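Local coordinates for protein putative retaining b-glycosidase (Saccharophagus degradans, PDB 5A95) that hydrolyses beta-glucans, probably mixed-linkage ones, as a putative retaining glycoside hydrolase of family 5, subfamily 26, at residues A[146-151]-A[206-211]; A[191-196]-A[230-235]; A[200-205]-A[237-242]. The protein carries 1 engineered substitution. All coordinates share one frame; numbering follows the deposited sequence.

Overall arrangement
All three contacts lie on one side of a (beta/alpha)8 barrel, as expected of family 5, and form a compact cluster: the centre of contact 1 is about 13 Å from that of contact 2, and the centre of contact 3 is about 12 Å from each of theirs. Contacts 1 and 3 share helix 202-219. Tyr-146 of contact 1 joins the set, its OH probably bonded to Glu-204 OE1 of contact 3 at 2.7 Å, and its CD1 packed 3.5 Å from Thr-192 CG2 of contact 2. Contact 2 is the one at the sugar site, with the side chain of Trp-232 about 4 Å from a bound glucose unit. Contacts 1 and 2 also touch a second subunit.

Contact 1. Residues A[146-151]-A[206-211]; sequences YLPTEQ and KTLNES
Leu-208 reaches out from its helix with a single methyl, CD2, and that methyl makes the closest approaches across this small contact. On the loop side it meets Leu-147, with 3.8 Å between Leu-147 CD2 and Leu-208 CD2, and CG of Leu-147 lies almost as near. The two leucine side chains run at about a right angle, so they meet over a small patch and do not lie alongside. Both hold CG anti to the backbone N (chi1 -177° in Leu-147, -176° in Leu-208), which sets each CG beside its own carbonyl carbon and carries the branch toward the other leucine. Pro-148 closes on the same methyl from the next position along the loop, its CG 4.0 Å from Leu-208 CD2.

The proline has a second job within the loop. Its CD sits over the centre of the Tyr-146 ring, 3.6 Å above the plane, while Thr-149 OG1 comes to the edge of that ring. Beyond it the chain makes a G1 beta bulge, Glu-150 and Gln-151 together facing Tyr-146.

The contact is wholly apolar and buries little surface. It ties the loop after strand 136-144 to helix 202-219, which comes after strands 181-185 and 189-190; strand 181-185 pairs in parallel with 136-144. Helix 161-174 borders both leucines, offering Ile-161 and Thr-164 to Leu-147 and Arg-165 to Leu-208, so the two meet in a seam between the loop and a pair of barrel helices.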
loop_
_atom_site.group_PDB
_atom_site.type_symbol
_atom_site.label_atom_id
_atom_site.label_comp_id
_atom_site.label_asym_id
_atom_site.label_seq_id
_atom_site.Cartn_x
_atom_site.Cartn_y
_atom_site.Cartn_z
ATOM N N TYR A 146 4.714 -0.042 -14.070
ATOM C CA TYR A 146 3.404 -0.672 -14.051
ATOM C C TYR A 146 2.728 -0.365 -12.736
ATOM O O TYR A 146 2.994 -0.991 -11.695
ATOM C CB TYR A 146 3.516 -2.205 -14.300
ATOM C CG TYR A 146 2.231 -2.819 -14.771
ATOM C CD1 TYR A 146 1.615 -2.338 -15.918
ATOM C CD2 TYR A 146 1.597 -3.814 -14.060
ATOM C CE1 TYR A 146 0.419 -2.839 -16.365
ATOM C CE2 TYR A 146 0.391 -4.338 -14.513
ATOM C CZ TYR A 146 -0.194 -3.832 -15.661
ATOM O OH TYR A 146 -1.400 -4.289 -16.160
ATOM N N LEU A 147 1.841 0.622 -12.790
ATOM C CA LEU A 147 1.203 1.101 -11.589
ATOM C C LEU A 147 0.401 0.018 -10.848
ATOM O O LEU A 147 0.426 -0.035 -9.624
ATOM C CB LEU A 147 0.367 2.354 -11.889
ATOM C CG LEU A 147 -0.307 3.023 -10.715
ATOM C CD1 LEU A 147 0.698 3.480 -9.667
ATOM C CD2 LEU A 147 -1.140 4.196 -11.192
ATOM N N PRO A 148 -0.280 -0.891 -11.583
ATOM C CA PRO A 148 -1.062 -1.892 -10.824
ATOM C C PRO A 148 -0.276 -2.764 -9.855
ATOM O O PRO A 148 -0.808 -3.181 -8.834
ATOM C CB PRO A 148 -1.732 -2.737 -11.914
ATOM C CG PRO A 148 -1.926 -1.742 -13.030
ATOM C CD PRO A 148 -0.635 -0.929 -13.018
ATOM N N THR A 149 0.989 -3.060 -10.174
ATOM C CA THR A 149 1.860 -3.808 -9.265
ATOM C C THR A 149 2.810 -2.896 -8.494
ATOM O O THR A 149 3.601 -3.374 -7.675
ATOM C CB THR A 149 2.692 -4.850 -9.998
ATOM O OG1 THR A 149 3.440 -4.176 -10.997
ATOM C CG2 THR A 149 1.834 -5.942 -10.578
ATOM N N GLU A 150 2.785 -1.603 -8.775
ATOM C CA GLU A 150 3.660 -0.620 -8.127
ATOM C C GLU A 150 5.137 -0.989 -8.290
ATOM O O GLU A 150 5.896 -0.893 -7.335
ATOM C CB GLU A 150 3.258 -0.359 -6.652
ATOM C CG GLU A 150 1.806 0.092 -6.526
ATOM C CD GLU A 150 1.317 0.233 -5.125
ATOM O OE1 GLU A 150 2.002 -0.276 -4.222
ATOM O OE2 GLU A 150 0.240 0.857 -4.893
ATOM N N GLN A 151 5.514 -1.360 -9.506
ATOM C CA GLN A 151 6.894 -1.700 -9.846
ATOM C C GLN A 151 7.328 -0.837 -11.032
ATOM O O GLN A 151 6.565 -0.642 -11.972
ATOM C CB GLN A 151 7.056 -3.189 -10.230
ATOM C CG GLN A 151 6.506 -4.165 -9.225
ATOM C CD GLN A 151 7.243 -4.158 -7.907
ATOM O OE1 GLN A 151 8.436 -4.478 -7.842
ATOM N NE2 GLN A 151 6.547 -3.839 -6.840
ATOM N N LYS A 206 -6.857 -0.130 -18.160
ATOM C CA LYS A 206 -8.049 0.635 -18.522
ATOM C C LYS A 206 -8.891 0.976 -17.286
ATOM O O LYS A 206 -9.267 2.121 -17.072
ATOM C CB LYS A 206 -8.857 -0.177 -19.537
ATOM C CG LYS A 206 -10.268 0.333 -19.843
ATOM C CD LYS A 206 -10.995 -0.679 -20.732
ATOM C CE LYS A 206 -12.397 -0.261 -21.127
ATOM N NZ LYS A 206 -13.280 -0.087 -19.966
ATOM N N THR A 207 -9.165 -0.034 -16.462
ATOM C CA THR A 207 -9.961 0.159 -15.263
ATOM C C THR A 207 -9.334 1.173 -14.317
ATOM O O THR A 207 -10.013 2.016 -13.730
ATOM C CB THR A 207 -10.238 -1.203 -14.585
ATOM O OG1 THR A 207 -10.977 -2.011 -15.510
ATOM C CG2 THR A 207 -11.055 -1.068 -13.292
ATOM N N LEU A 208 -8.019 1.074 -14.128
ATOM C CA LEU A 208 -7.324 1.972 -13.235
ATOM C C LEU A 208 -7.348 3.419 -13.767
ATOM O O LEU A 208 -7.543 4.370 -12.999
ATOM C CB LEU A 208 -5.924 1.452 -12.928
ATOM C CG LEU A 208 -5.116 2.250 -11.935
ATOM C CD1 LEU A 208 -5.836 2.509 -10.612
ATOM C CD2 LEU A 208 -3.811 1.531 -11.667
ATOM N N ASN A 209 -7.146 3.576 -15.073
ATOM C CA ASN A 209 -7.270 4.907 -15.638
ATOM C C ASN A 209 -8.684 5.476 -15.464
ATOM O O ASN A 209 -8.820 6.668 -15.140
ATOM C CB ASN A 209 -6.872 4.959 -17.117
ATOM C CG ASN A 209 -5.386 5.030 -17.307
ATOM O OD1 ASN A 209 -4.821 6.094 -17.471
ATOM N ND2 ASN A 209 -4.727 3.893 -17.215
ATOM N N GLU A 210 -9.694 4.637 -15.663
ATOM C CA GLU A 210 -11.082 5.075 -15.448
ATOM C C GLU A 210 -11.308 5.505 -13.999
ATOM O O GLU A 210 -12.038 6.464 -13.734
ATOM C CB GLU A 210 -12.066 3.999 -15.894
ATOM C CG GLU A 210 -12.130 3.878 -17.394
ATOM C CD GLU A 210 -12.844 2.665 -17.942
ATOM O OE1 GLU A 210 -13.244 1.783 -17.150
ATOM O OE2 GLU A 210 -12.970 2.590 -19.194
ATOM N N SER A 211 -10.655 4.831 -13.069
ATOM C CA SER A 211 -10.770 5.192 -11.665
ATOM C C SER A 211 -10.158 6.551 -11.377
ATOM O O SER A 211 -10.730 7.376 -10.672
ATOM C CB SER A 211 -10.124 4.098 -10.804
ATOM O OG SER A 211 -10.298 4.329 -9.418
#

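Contact 2. Residues A[191-196]-A[230-235]; sequences TTMGNT and FNWAYD
Trp-232, which lies across Thr-191, projects from a turn gathered on one oxygen: Phe-230 O accepts from Tyr-234 N at 3.0 Å and from Asp-235 N at 3.1 Å, the two donors arriving from opposite faces of the carbonyl plane. Asn-231, Trp-232 and Ala-233 all have positive phi and psi, making this a single left-handed helical turn.

Thr-191 presents its whole side chain to one face of the indole. OG1 stands 3.2 Å above the indole plane, over the middle of the six-membered ring. CG2 covers the other half in a CH-pi contact, 3.7 Å from the centroid of the five-membered ring and 18° off its normal. With OG1 anti to the backbone N (chi1 178°), both branches can lie on the ring, and OG1 also accepts from Met-193 N at 3.0 Å, an ST turn that fixes its rotation. Met-193 adds its CG, which approaches CZ2 of Trp-232 obliquely at 4.0 Å. Beyond it a type I' turn runs from Met-193 to Thr-196, whose OG1 donates to Met-193 O.

The indole is held at its polar end as well, NE1 bonding to Gln-153 OE1, and its side chain comes within about 4 Å of a bound glucose unit. Thr-191 thus packs on a face of a tryptophan close to the bound sugar. Ile-144 of strand 136-144 touches both Thr-191 and Trp-232, and Glu-189 of strand 189-190 flanks the indole; from here the loop leads on to helix 202-219.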
loop_
_atom_site.group_PDB
_atom_site.type_symbol
_atom_site.label_atom_id
_atom_site.label_comp_id
_atom_site.label_asym_id
_atom_site.label_seq_id
_atom_site.Cartn_x
_atom_site.Cartn_y
_atom_site.Cartn_z
ATOM N N THR A 191 4.755 0.550 -18.728
ATOM C CA THR A 191 5.588 -0.522 -19.233
ATOM C C THR A 191 5.747 -1.589 -18.171
ATOM O O THR A 191 5.803 -1.268 -16.973
ATOM C CB THR A 191 6.987 -0.063 -19.713
ATOM O OG1 THR A 191 7.708 -1.223 -20.148
ATOM C CG2 THR A 191 7.778 0.639 -18.612
ATOM N N THR A 192 5.831 -2.849 -18.589
ATOM C CA THR A 192 6.208 -3.900 -17.664
ATOM C C THR A 192 7.622 -4.413 -17.895
ATOM O O THR A 192 8.032 -5.373 -17.253
ATOM C CB THR A 192 5.260 -5.090 -17.736
ATOM O OG1 THR A 192 5.349 -5.647 -19.050
ATOM C CG2 THR A 192 3.858 -4.678 -17.353
ATOM N N MET A 193 8.379 -3.778 -18.772
ATOM C CA MET A 193 9.767 -4.170 -19.036
ATOM C C MET A 193 9.828 -5.663 -19.353
ATOM O O MET A 193 10.556 -6.437 -18.705
ATOM C CB MET A 193 10.693 -3.796 -17.886
ATOM C CG MET A 193 10.788 -2.305 -17.674
ATOM S SD MET A 193 12.004 -1.835 -16.434
ATOM C CE MET A 193 13.511 -1.950 -17.420
ATOM N N GLY A 194 9.106 -6.095 -20.358
ATOM C CA GLY A 194 9.099 -7.488 -20.745
ATOM C C GLY A 194 8.423 -8.376 -19.729
ATOM O O GLY A 194 8.784 -9.551 -19.543
ATOM N N ASN A 195 7.429 -7.833 -19.030
ATOM C CA ASN A 195 6.707 -8.509 -17.952
ATOM C C ASN A 195 7.571 -8.904 -16.760
ATOM O O ASN A 195 7.154 -9.712 -15.931
ATOM C CB ASN A 195 5.868 -9.671 -18.488
ATOM C CG ASN A 195 4.641 -9.207 -19.290
ATOM O OD1 ASN A 195 4.170 -8.075 -19.195
ATOM N ND2 ASN A 195 4.119 -10.089 -20.071
ATOM N N THR A 196 8.701 -8.227 -16.602
ATOM C CA THR A 196 9.480 -8.341 -15.389
ATOM C C THR A 196 8.880 -7.551 -14.220
ATOM O O THR A 196 9.171 -7.811 -13.062
ATOM C CB THR A 196 10.946 -7.909 -15.591
ATOM O OG1 THR A 196 10.990 -6.537 -16.020
ATOM C CG2 THR A 196 11.630 -8.800 -16.587
ATOM N N PHE A 230 0.744 0.720 -23.446
ATOM C CA PHE A 230 1.955 -0.018 -23.078
ATOM C C PHE A 230 3.109 0.249 -24.032
ATOM O O PHE A 230 3.046 1.092 -24.943
ATOM C CB PHE A 230 1.643 -1.525 -22.970
ATOM C CG PHE A 230 0.529 -1.872 -21.996
ATOM C CD1 PHE A 230 0.380 -1.203 -20.803
ATOM C CD2 PHE A 230 -0.334 -2.915 -22.272
ATOM C CE1 PHE A 230 -0.614 -1.547 -19.895
ATOM C CE2 PHE A 230 -1.319 -3.260 -21.377
ATOM C CZ PHE A 230 -1.458 -2.580 -20.212
ATOM N N ASN A 231 4.230 -0.437 -23.763
ATOM C CA ASN A 231 5.474 -0.231 -24.491
ATOM C C ASN A 231 5.931 1.220 -24.392
ATOM O O ASN A 231 6.342 1.828 -25.373
ATOM C CB ASN A 231 5.339 -0.673 -25.964
ATOM C CG ASN A 231 6.677 -0.760 -26.683
ATOM O OD1 ASN A 231 7.740 -0.758 -26.064
ATOM N ND2 ASN A 231 6.630 -0.738 -28.006
ATOM N N TRP A 232 5.926 1.736 -23.170
ATOM C CA TRP A 232 6.337 3.102 -22.877
ATOM C C TRP A 232 5.481 4.127 -23.639
ATOM O O TRP A 232 5.994 4.993 -24.365
ATOM C CB TRP A 232 7.823 3.332 -23.148
ATOM C CG TRP A 232 8.792 2.614 -22.239
ATOM C CD1 TRP A 232 9.448 3.184 -21.186
ATOM C CD2 TRP A 232 9.254 1.271 -22.327
ATOM N NE1 TRP A 232 10.302 2.272 -20.605
ATOM C CE2 TRP A 232 10.218 1.094 -21.291
ATOM C CE3 TRP A 232 9.000 0.216 -23.194
ATOM C CZ2 TRP A 232 10.865 -0.118 -21.066
ATOM C CZ3 TRP A 232 9.646 -0.991 -22.960
ATOM C CH2 TRP A 232 10.569 -1.147 -21.914
ATOM N N ALA A 233 4.164 4.024 -23.464
ATOM C CA ALA A 233 3.214 4.946 -24.081
ATOM C C ALA A 233 3.359 4.946 -25.591
ATOM O O ALA A 233 3.292 5.975 -26.226
ATOM C CB ALA A 233 3.369 6.373 -23.517
ATOM N N TYR A 234 3.461 3.774 -26.179
ATOM C CA TYR A 234 3.586 3.645 -27.615
ATOM C C TYR A 234 2.416 2.937 -28.284
ATOM O O TYR A 234 2.025 3.307 -29.388
ATOM C CB TYR A 234 4.941 3.012 -28.000
ATOM C CG TYR A 234 5.179 3.087 -29.471
ATOM C CD1 TYR A 234 5.487 4.296 -30.093
ATOM C CD2 TYR A 234 5.075 1.958 -30.259
ATOM C CE1 TYR A 234 5.638 4.366 -31.453
ATOM C CE2 TYR A 234 5.262 2.025 -31.641
ATOM C CZ TYR A 234 5.532 3.259 -32.229
ATOM O OH TYR A 234 5.675 3.378 -33.606
ATOM N N ASP A 235 1.826 1.947 -27.632
ATOM C CA ASP A 235 0.796 1.119 -28.269
ATOM C C ASP A 235 -0.610 1.504 -27.808
ATOM O O ASP A 235 -1.032 1.152 -26.700
ATOM C CB ASP A 235 1.065 -0.373 -27.998
ATOM C CG ASP A 235 0.082 -1.292 -28.726
ATOM O OD1 ASP A 235 -0.668 -0.807 -29.595
ATOM O OD2 ASP A 235 0.103 -2.505 -28.433
#

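Contact 3. Residues A[200-205]-A[237-242]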
loop_
_atom_site.group_PDB
_atom_site.type_symbol
_atom_site.label_atom_id
_atom_site.label_comp_id
_atom_site.label_asym_id
_atom_site.label_seq_id
_atom_site.Cartn_x
_atom_site.Cartn_y
_atom_site.Cartn_z
ATOM N N ARG A 200 1.488 -7.355 -18.123
ATOM C CA ARG A 200 0.759 -6.265 -18.737
ATOM C C ARG A 200 -0.629 -6.761 -19.104
ATOM O O ARG A 200 -0.775 -7.833 -19.673
ATOM C CB ARG A 200 1.521 -5.650 -19.911
ATOM C CG ARG A 200 1.393 -6.360 -21.225
ATOM C CD ARG A 200 2.195 -5.674 -22.325
ATOM N NE ARG A 200 3.636 -5.798 -22.126
ATOM C CZ ARG A 200 4.348 -6.874 -22.434
ATOM N NH1 ARG A 200 3.774 -7.981 -22.922
ATOM N NH2 ARG A 200 5.642 -6.832 -22.251
ATOM N N ASN A 201 -1.628 -5.956 -18.781
ATOM C CA ASN A 201 -3.021 -6.356 -18.980
ATOM C C ASN A 201 -3.859 -5.118 -19.256
ATOM O O ASN A 201 -4.007 -4.264 -18.383
ATOM C CB ASN A 201 -3.552 -7.083 -17.759
ATOM C CG ASN A 201 -4.955 -7.626 -17.983
ATOM O OD1 ASN A 201 -5.940 -7.015 -17.586
ATOM N ND2 ASN A 201 -5.050 -8.764 -18.676
ATOM N N TRP A 202 -4.373 -5.018 -20.476
ATOM C CA TRP A 202 -5.139 -3.828 -20.834
ATOM C C TRP A 202 -6.356 -3.628 -19.948
ATOM O O TRP A 202 -6.621 -2.506 -19.514
ATOM C CB TRP A 202 -5.543 -3.858 -22.328
ATOM C CG TRP A 202 -6.320 -2.635 -22.701
ATOM C CD1 TRP A 202 -7.637 -2.556 -22.949
ATOM C CD2 TRP A 202 -5.804 -1.307 -22.776
ATOM N NE1 TRP A 202 -7.995 -1.260 -23.181
ATOM C CE2 TRP A 202 -6.890 -0.469 -23.105
ATOM C CE3 TRP A 202 -4.536 -0.745 -22.651
ATOM C CZ2 TRP A 202 -6.755 0.890 -23.249
ATOM C CZ3 TRP A 202 -4.406 0.614 -22.819
ATOM C CH2 TRP A 202 -5.498 1.412 -23.129
ATOM N N ALA A 203 -7.117 -4.683 -19.682
ATOM C CA ALA A 203 -8.312 -4.464 -18.898
ATOM C C ALA A 203 -8.013 -3.858 -17.526
ATOM O O ALA A 203 -8.698 -2.953 -17.064
ATOM C CB ALA A 203 -9.110 -5.766 -18.765
ATOM N N GLU A 204 -6.974 -4.363 -16.880
ATOM C CA GLU A 204 -6.546 -3.842 -15.592
ATOM C C GLU A 204 -6.135 -2.366 -15.680
ATOM O O GLU A 204 -6.521 -1.535 -14.867
ATOM C CB GLU A 204 -5.393 -4.704 -15.096
ATOM C CG GLU A 204 -4.747 -4.288 -13.793
ATOM C CD GLU A 204 -3.685 -5.271 -13.369
ATOM O OE1 GLU A 204 -2.762 -5.518 -14.168
ATOM O OE2 GLU A 204 -3.733 -5.731 -12.200
ATOM N N TRP A 205 -5.382 -2.054 -16.711
ATOM C CA TRP A 205 -4.877 -0.696 -16.887
ATOM C C TRP A 205 -5.990 0.280 -17.243
ATOM O O TRP A 205 -6.069 1.376 -16.688
ATOM C CB TRP A 205 -3.724 -0.684 -17.896
ATOM C CG TRP A 205 -3.088 0.637 -18.106
ATOM C CD1 TRP A 205 -2.892 1.262 -19.302
ATOM C CD2 TRP A 205 -2.495 1.490 -17.122
ATOM N NE1 TRP A 205 -2.265 2.463 -19.127
ATOM C CE2 TRP A 205 -2.003 2.628 -17.795
ATOM C CE3 TRP A 205 -2.383 1.443 -15.737
ATOM C CZ2 TRP A 205 -1.430 3.687 -17.121
ATOM C CZ3 TRP A 205 -1.832 2.503 -15.075
ATOM C CH2 TRP A 205 -1.364 3.619 -15.768
ATOM N N SER A 237 -3.217 0.571 -29.755
ATOM C CA SER A 237 -4.128 -0.316 -30.470
ATOM C C SER A 237 -5.240 -0.961 -29.631
ATOM O O SER A 237 -6.323 -1.160 -30.157
ATOM C CB SER A 237 -3.370 -1.352 -31.300
ATOM O OG SER A 237 -2.647 -2.252 -30.506
ATOM N N PRO A 238 -5.012 -1.258 -28.325
ATOM C CA PRO A 238 -6.141 -1.842 -27.568
ATOM C C PRO A 238 -7.411 -0.985 -27.497
ATOM O O PRO A 238 -8.467 -1.505 -27.176
ATOM C CB PRO A 238 -5.562 -2.062 -26.176
ATOM C CG PRO A 238 -4.090 -2.273 -26.434
ATOM C CD PRO A 238 -3.779 -1.256 -27.514
ATOM N N ILE A 239 -7.310 0.317 -27.744
ATOM C CA ILE A 239 -8.479 1.193 -27.635
ATOM C C ILE A 239 -9.492 0.998 -28.754
ATOM O O ILE A 239 -10.588 1.525 -28.655
ATOM C CB ILE A 239 -8.100 2.678 -27.532
ATOM C CG1 ILE A 239 -7.670 3.261 -28.884
ATOM C CG2 ILE A 239 -7.058 2.903 -26.437
ATOM C CD1 ILE A 239 -7.366 4.734 -28.822
ATOM N N LYS A 240 -9.162 0.262 -29.807
ATOM C CA LYS A 240 -10.141 0.083 -30.884
ATOM C C LYS A 240 -11.385 -0.592 -30.333
ATOM O O LYS A 240 -12.525 -0.121 -30.548
ATOM C CB LYS A 240 -9.564 -0.720 -32.055
ATOM C CG LYS A 240 -8.457 0.051 -32.750
ATOM C CD LYS A 240 -7.885 -0.753 -33.876
ATOM C CE LYS A 240 -6.731 -0.046 -34.547
ATOM N NZ LYS A 240 -6.071 -0.913 -35.549
ATOM N N LYS A 241 -11.201 -1.694 -29.616
ATOM C CA LYS A 241 -12.357 -2.368 -29.041
ATOM C C LYS A 241 -12.539 -2.188 -27.554
ATOM O O LYS A 241 -13.618 -2.491 -27.031
ATOM C CB LYS A 241 -12.375 -3.843 -29.395
ATOM C CG LYS A 241 -12.570 -4.089 -30.888
ATOM C CD LYS A 241 -13.895 -3.533 -31.425
ATOM C CE LYS A 241 -14.191 -4.032 -32.834
ATOM N NZ LYS A 241 -13.718 -3.044 -33.842
ATOM N N ALA A 242 -11.520 -1.658 -26.884
ATOM C CA ALA A 242 -11.632 -1.412 -25.441
ATOM C C ALA A 242 -11.146 -0.026 -25.065
ATOM O O ALA A 242 -10.251 0.148 -24.229
ATOM C CB ALA A 242 -10.911 -2.485 -24.653
#
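Trp-202 and Pro-238 form the tight half of this contact. CB of the proline lies over the five-membered ring of the indole, 3.5 Å from its centroid and 13° off the normal, a close CH-pi contact. At the ring edge NE1 donates to Ala-242 O, 2.9 Å away with an N-H...O angle of 155°; the acceptor is near the indole plane, and the donor lies a little out of the carbonyl plane. CB of Ala-242 fills in beside this bond, 3.7 Å from Trp-202 CD1. The ring is thus pinned on a face and at an edge. Its CG is anti to the backbone N (chi1 -180°), which swings the indole off the first turn of helix 202-219 to where proline and carbonyl meet it.

The six-membered ring is held more lightly. Ile-239 brings just CG2 to it, obliquely, 3.8 Å from Trp-202 CZ2, while the rest of that side chain leads away toward Tyr-285. On the solvent side Lys-240 and Lys-241 are exposed; Lys-240 makes a cation-pi contact with Phe-280.

The helix start carrying the tryptophan is itself capped: Asn-201 OD1 accepts from Glu-204 N at 2.9 Å, on a lone pair in the carbonyl plane. A leucine in place of Trp-202 would probably leave Ala-242 O without its indole donor and open a gap above Pro-238. The loop 237-242 is probably held against the helix start by one directional bond and apolar cover, with no charge pairing across the contact.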